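Local coordinates for DNA repair and telomere maintenance protein nbs1 (Schizosaccharomyces pombe, PDB 3HUF) that serves as the phosphoprotein-binding adaptor subunit of the MRN complex, which is central to DNA double-strand break repair and telomere maintenance, and is represented by its N-terminal FHA-BRCT1-BRCT2 part, at residues A[123-128]-A[152-157]; A[167-172]-A[296-301]. All coordinates share one frame; numbering follows the deposited sequence.

How the contacts relate
The two contacts follow one another along the chain, contact 1 closing before contact 2 opens. Their centres are about 19 Å apart and their nearest atoms about 7 Å apart, so they do not touch. Contact 1 lies wholly within the first BRCT repeat, where the start of helix 123-134 meets the loop leaving strand 150-152. That loop leads on to helix 163-170, whose C-terminal end supplies one half of contact 2. The other half, on helix 294-302, belongs to the second repeat. Contact 1 therefore ties together parts of one repeat, whereas contact 2 joins the two repeats in the tandem that follows the phosphopeptide-recognising FHA domain.

Contact 1: residues A[123-128]-A[152-157]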
loop_
_atom_site.group_PDB
_atom_site.type_symbol
_atom_site.label_atom_id
_atom_site.label_comp_id
_atom_site.label_asym_id
_atom_site.label_seq_id
_atom_site.Cartn_x
_atom_site.Cartn_y
_atom_site.Cartn_z
ATOM N N PRO A 123 15.383 2.384 8.109
ATOM C CA PRO A 123 15.852 1.001 7.969
ATOM C C PRO A 123 15.739 0.152 9.240
ATOM O O PRO A 123 15.495 -1.053 9.148
ATOM C CB PRO A 123 17.324 1.165 7.578
ATOM C CG PRO A 123 17.491 2.604 7.197
ATOM C CD PRO A 123 16.472 3.362 7.941
ATOM N N GLU A 124 15.927 0.765 10.407
ATOM C CA GLU A 124 15.805 0.045 11.677
ATOM C C GLU A 124 14.328 -0.256 11.957
ATOM O O GLU A 124 14.002 -1.289 12.534
ATOM C CB GLU A 124 16.480 0.807 12.833
ATOM C CG GLU A 124 16.696 -0.042 14.104
ATOM C CD GLU A 124 18.005 0.242 14.854
ATOM O OE1 GLU A 124 18.696 1.257 14.585
ATOM O OE2 GLU A 124 18.354 -0.576 15.732
ATOM N N MET A 125 13.450 0.640 11.511
ATOM C CA MET A 125 12.007 0.453 11.572
ATOM C C MET A 125 11.549 -0.683 10.649
ATOM O O MET A 125 10.793 -1.559 11.058
ATOM C CB MET A 125 11.314 1.746 11.161
ATOM C CG MET A 125 11.211 2.763 12.260
ATOM S SD MET A 125 9.523 2.812 12.845
ATOM C CE MET A 125 8.998 4.376 12.157
ATOM N N LEU A 126 12.020 -0.658 9.408
ATOM C CA LEU A 126 11.764 -1.727 8.464
ATOM C C LEU A 126 12.199 -3.091 9.013
ATOM O O LEU A 126 11.421 -4.026 8.980
ATOM C CB LEU A 126 12.440 -1.445 7.120
ATOM C CG LEU A 126 12.212 -2.469 5.991
ATOM C CD1 LEU A 126 10.737 -2.745 5.756
ATOM C CD2 LEU A 126 12.847 -2.030 4.705
ATOM N N SER A 127 13.416 -3.196 9.548
ATOM C CA SER A 127 13.930 -4.477 10.045
ATOM C C SER A 127 13.148 -4.973 11.260
ATOM O O SER A 127 13.031 -6.175 11.479
ATOM C CB SER A 127 15.405 -4.361 10.421
ATOM O OG SER A 127 15.545 -3.545 11.572
ATOM N N GLN A 128 12.607 -4.055 12.049
ATOM C CA GLN A 128 11.850 -4.474 13.207
ATOM C C GLN A 128 10.419 -4.952 12.859
ATOM O O GLN A 128 9.917 -5.895 13.471
ATOM C CB GLN A 128 11.880 -3.388 14.286
ATOM C CG GLN A 128 10.557 -2.785 14.659
ATOM C CD GLN A 128 10.631 -2.051 15.983
ATOM O OE1 GLN A 128 11.637 -1.400 16.292
ATOM N NE2 GLN A 128 9.574 -2.166 16.784
ATOM N N VAL A 152 5.029 4.672 6.514
ATOM C CA VAL A 152 5.267 4.797 7.948
ATOM C C VAL A 152 6.304 5.855 8.234
ATOM O O VAL A 152 7.484 5.630 7.980
ATOM C CB VAL A 152 5.810 3.490 8.570
ATOM C CG1 VAL A 152 5.849 3.613 10.104
ATOM C CG2 VAL A 152 4.969 2.294 8.120
ATOM N N MET A 153 5.878 6.992 8.774
ATOM C CA MET A 153 6.826 8.038 9.172
ATOM C C MET A 153 7.459 7.659 10.490
ATOM O O MET A 153 6.822 6.964 11.294
ATOM C CB MET A 153 6.123 9.387 9.315
ATOM C CG MET A 153 4.838 9.318 10.086
ATOM S SD MET A 153 4.203 10.878 10.733
ATOM C CE MET A 153 4.484 12.007 9.430
ATOM N N ASN A 154 8.695 8.109 10.722
ATOM C CA ASN A 154 9.315 7.967 12.044
ATOM C C ASN A 154 8.541 8.762 13.089
ATOM O O ASN A 154 7.823 9.714 12.750
ATOM C CB ASN A 154 10.793 8.420 12.076
ATOM C CG ASN A 154 11.640 7.767 10.999
ATOM O OD1 ASN A 154 11.283 6.706 10.454
ATOM N ND2 ASN A 154 12.774 8.408 10.670
ATOM N N ARG A 155 8.683 8.344 14.348
ATOM C CA ARG A 155 8.216 9.114 15.500
ATOM C C ARG A 155 8.604 10.572 15.305
ATOM O O ARG A 155 9.794 10.898 15.239
ATOM C CB ARG A 155 8.871 8.575 16.772
ATOM C CG ARG A 155 8.277 9.051 18.075
ATOM C CD ARG A 155 9.114 8.538 19.253
ATOM N NE ARG A 155 8.643 9.039 20.534
ATOM C CZ ARG A 155 7.907 8.325 21.381
ATOM N NH1 ARG A 155 7.568 7.074 21.077
ATOM N NH2 ARG A 155 7.508 8.860 22.535
ATOM N N GLN A 156 7.598 11.438 15.183
ATOM C CA GLN A 156 7.811 12.868 14.923
ATOM C C GLN A 156 8.307 13.536 16.188
ATOM O O GLN A 156 7.597 14.344 16.816
ATOM C CB GLN A 156 6.517 13.534 14.459
ATOM C CG GLN A 156 6.727 14.777 13.615
ATOM C CD GLN A 156 5.420 15.478 13.285
ATOM O OE1 GLN A 156 4.518 14.881 12.698
ATOM N NE2 GLN A 156 5.319 16.755 13.648
ATOM N N ALA A 157 9.540 13.212 16.558
ATOM C CA ALA A 157 10.018 13.429 17.921
ATOM C C ALA A 157 10.152 14.915 18.287
ATOM O O ALA A 157 11.163 15.325 18.840
ATOM C CB ALA A 157 11.343 12.685 18.110
#
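The first turn of helix 123-134 faces the end of strand 150-152 and the irregular loop that follows it; the nearest CA atoms, those of M125 and N154, are 8.0 Å apart. M125 spans this gap almost alone, and no hydrogen bond crosses it. Its CB is directed at the loop, and bends at chi2 and chi3 carry the terminal methyl to the chain opposite, where it meets three consecutive residues. M125 CE packs on V152 CG1 at 3.8 Å. M125 CE also lies 3.5 Å from M153 O and comes within 3.6 Å of N154 CA. The side chain of N154 adds a flank, N154 OD1 lying 3.7 Å from M125 CE. V152 turns CG1 to the methionine because that branch stands anti to the backbone N (chi1 -172°). M153 takes part through its carbonyl; its CB points away from the helix, and the side chain touches F215 and I175. Both segments belong to the first BRCT repeat, a fold built round a four-stranded parallel sheet. N122, just ahead of the helix, accepts a hydrogen bond at OD1 from M125 N, while F120 on strand 118-120 touches both M125 and V152, and I176 on strand 174-176 packs against V152 from the next strand.

Contact 2: residues A[167-172]-A[296-301]; sequences YAFLKK and QLWKII
W298 pushes the six-membered end of its indole against two neighbouring side chains of helix 163-170, F169 and L170, and both meet it at the ring edge, near the indole plane. CH2 of W298 lies 3.8 Å from CD2 of F169, the two side chains crossing at about a right angle; relative to the phenyl ring the approach is oblique. One atom further round the indole, CZ3 of W298 is met by the leucine, with CD1 of L170 at 3.7 Å and CG of L170 at 4.0 Å. With CG of W298 anti to the backbone N (chi1 -173°), the indole extends from helix 294-302 toward this pair. I301, one turn on in the same helix, places CG2 3.7 Å above one indole face, toward its rim. The contact joins the last turn of helix 163-170, in the first BRCT repeat, to helix 294-302 of the second, and so forms part of the interface of the tandem BRCT pair. Past F169 and L170 the helix closes in a Schellman motif, with K172 at positive phi, K172 N hydrogen-bonded to F169 O at 3.3 Å and T173 N to A168 O. Further out, the indole NE1 donates a hydrogen bond to the backbone O of Q214. F215 meets the F169 ring with planes at about 55°, F205 and I209 of helix 198-209 also touch F169, and L243 and L246 of helix 238-246 pack on L170.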
loop_
_atom_site.group_PDB
_atom_site.type_symbol
_atom_site.label_atom_id
_atom_site.label_comp_id
_atom_site.label_asym_id
_atom_site.label_seq_id
_atom_site.Cartn_x
_atom_site.Cartn_y
_atom_site.Cartn_z
ATOM N N TYR A 167 6.899 13.685 0.385
ATOM C CA TYR A 167 6.605 13.051 -0.878
ATOM C C TYR A 167 5.383 12.148 -0.804
ATOM O O TYR A 167 4.504 12.245 -1.660
ATOM C CB TYR A 167 7.818 12.276 -1.390
ATOM C CG TYR A 167 7.651 11.789 -2.811
ATOM C CD1 TYR A 167 7.211 12.654 -3.824
ATOM C CD2 TYR A 167 7.937 10.468 -3.153
ATOM C CE1 TYR A 167 7.058 12.217 -5.131
ATOM C CE2 TYR A 167 7.796 10.025 -4.460
ATOM C CZ TYR A 167 7.361 10.892 -5.440
ATOM O OH TYR A 167 7.206 10.414 -6.720
ATOM N N ALA A 168 5.314 11.302 0.234
ATOM C CA ALA A 168 4.158 10.447 0.451
ATOM C C ALA A 168 2.876 11.259 0.592
ATOM O O ALA A 168 1.853 10.928 -0.010
ATOM C CB ALA A 168 4.356 9.581 1.662
ATOM N N PHE A 169 2.932 12.322 1.390
ATOM C CA PHE A 169 1.792 13.220 1.554
ATOM C C PHE A 169 1.278 13.760 0.216
ATOM O O PHE A 169 0.071 13.765 -0.056
ATOM C CB PHE A 169 2.203 14.395 2.445
ATOM C CG PHE A 169 1.067 15.263 2.851
ATOM C CD1 PHE A 169 0.161 14.832 3.810
ATOM C CD2 PHE A 169 0.900 16.523 2.283
ATOM C CE1 PHE A 169 -0.887 15.638 4.202
ATOM C CE2 PHE A 169 -0.144 17.329 2.674
ATOM C CZ PHE A 169 -1.041 16.889 3.629
ATOM N N LEU A 170 2.213 14.221 -0.613
ATOM C CA LEU A 170 1.880 14.847 -1.882
ATOM C C LEU A 170 1.320 13.889 -2.928
ATOM O O LEU A 170 0.404 14.262 -3.661
ATOM C CB LEU A 170 3.082 15.603 -2.439
ATOM C CG LEU A 170 3.330 16.944 -1.750
ATOM C CD1 LEU A 170 4.713 17.438 -2.080
ATOM C CD2 LEU A 170 2.289 17.949 -2.193
ATOM N N LYS A 171 1.852 12.668 -3.001
ATOM C CA LYS A 171 1.304 11.690 -3.951
ATOM C C LYS A 171 0.071 10.937 -3.408
ATOM O O LYS A 171 -0.347 9.914 -3.953
ATOM C CB LYS A 171 2.389 10.757 -4.557
ATOM C CG LYS A 171 3.449 10.219 -3.612
ATOM C CD LYS A 171 4.286 9.123 -4.284
ATOM C CE LYS A 171 4.958 8.197 -3.249
ATOM N NZ LYS A 171 5.340 6.861 -3.850
ATOM N N LYS A 172 -0.501 11.477 -2.330
ATOM C CA LYS A 172 -1.764 11.010 -1.737
ATOM C C LYS A 172 -1.711 9.623 -1.104
ATOM O O LYS A 172 -2.721 8.919 -1.007
ATOM C CB LYS A 172 -2.939 11.177 -2.710
ATOM C CG LYS A 172 -3.256 12.650 -2.994
ATOM C CD LYS A 172 -3.962 12.840 -4.324
ATOM C CE LYS A 172 -4.420 14.277 -4.478
ATOM N NZ LYS A 172 -5.334 14.438 -5.652
ATOM N N GLN A 296 13.737 23.114 3.130
ATOM C CA GLN A 296 13.503 24.554 3.234
ATOM C C GLN A 296 12.287 24.986 2.416
ATOM O O GLN A 296 11.536 25.876 2.821
ATOM C CB GLN A 296 14.743 25.324 2.792
ATOM C CG GLN A 296 15.874 25.336 3.821
ATOM C CD GLN A 296 17.213 25.783 3.226
ATOM O OE1 GLN A 296 17.654 25.269 2.197
ATOM N NE2 GLN A 296 17.865 26.737 3.885
ATOM N N LEU A 297 12.099 24.335 1.270
ATOM C CA LEU A 297 10.982 24.606 0.367
ATOM C C LEU A 297 9.633 24.202 0.976
ATOM O O LEU A 297 8.625 24.867 0.741
ATOM C CB LEU A 297 11.187 23.853 -0.952
ATOM C CG LEU A 297 11.097 24.554 -2.308
ATOM C CD1 LEU A 297 10.789 23.513 -3.378
ATOM C CD2 LEU A 297 10.065 25.661 -2.334
ATOM N N TRP A 298 9.624 23.106 1.738
ATOM C CA TRP A 298 8.431 22.627 2.446
ATOM C C TRP A 298 7.976 23.631 3.513
ATOM O O TRP A 298 6.778 23.867 3.673
ATOM C CB TRP A 298 8.713 21.267 3.077
ATOM C CG TRP A 298 7.532 20.574 3.710
ATOM C CD1 TRP A 298 7.248 20.499 5.045
ATOM C CD2 TRP A 298 6.494 19.836 3.038
ATOM N NE1 TRP A 298 6.100 19.763 5.248
ATOM C CE2 TRP A 298 5.617 19.345 4.036
ATOM C CE3 TRP A 298 6.223 19.536 1.695
ATOM C CZ2 TRP A 298 4.479 18.589 3.732
ATOM C CZ3 TRP A 298 5.088 18.771 1.393
ATOM C CH2 TRP A 298 4.235 18.307 2.411
ATOM N N LYS A 299 8.935 24.226 4.219
ATOM C CA LYS A 299 8.637 25.246 5.227
ATOM C C LYS A 299 7.846 26.416 4.648
ATOM O O LYS A 299 6.934 26.931 5.291
ATOM C CB LYS A 299 9.920 25.746 5.902
ATOM C CG LYS A 299 10.672 24.646 6.629
ATOM C CD LYS A 299 11.762 25.182 7.530
ATOM C CE LYS A 299 12.318 24.057 8.392
ATOM N NZ LYS A 299 12.887 24.549 9.679
ATOM N N ILE A 300 8.190 26.803 3.422
ATOM C CA ILE A 300 7.510 27.885 2.710
ATOM C C ILE A 300 6.185 27.396 2.121
ATOM O O ILE A 300 5.198 28.133 2.074
ATOM C CB ILE A 300 8.402 28.471 1.574
ATOM C CG1 ILE A 300 9.826 28.738 2.079
ATOM C CG2 ILE A 300 7.794 29.752 1.005
ATOM C CD1 ILE A 300 10.853 28.994 0.970
ATOM N N ILE A 301 6.171 26.140 1.688
ATOM C CA ILE A 301 5.026 25.560 0.984
ATOM C C ILE A 301 3.805 25.424 1.898
ATOM O O ILE A 301 2.659 25.384 1.433
ATOM C CB ILE A 301 5.434 24.228 0.314
ATOM C CG1 ILE A 301 5.187 24.304 -1.183
ATOM C CG2 ILE A 301 4.797 23.002 0.970
ATOM C CD1 ILE A 301 6.439 24.067 -1.941
#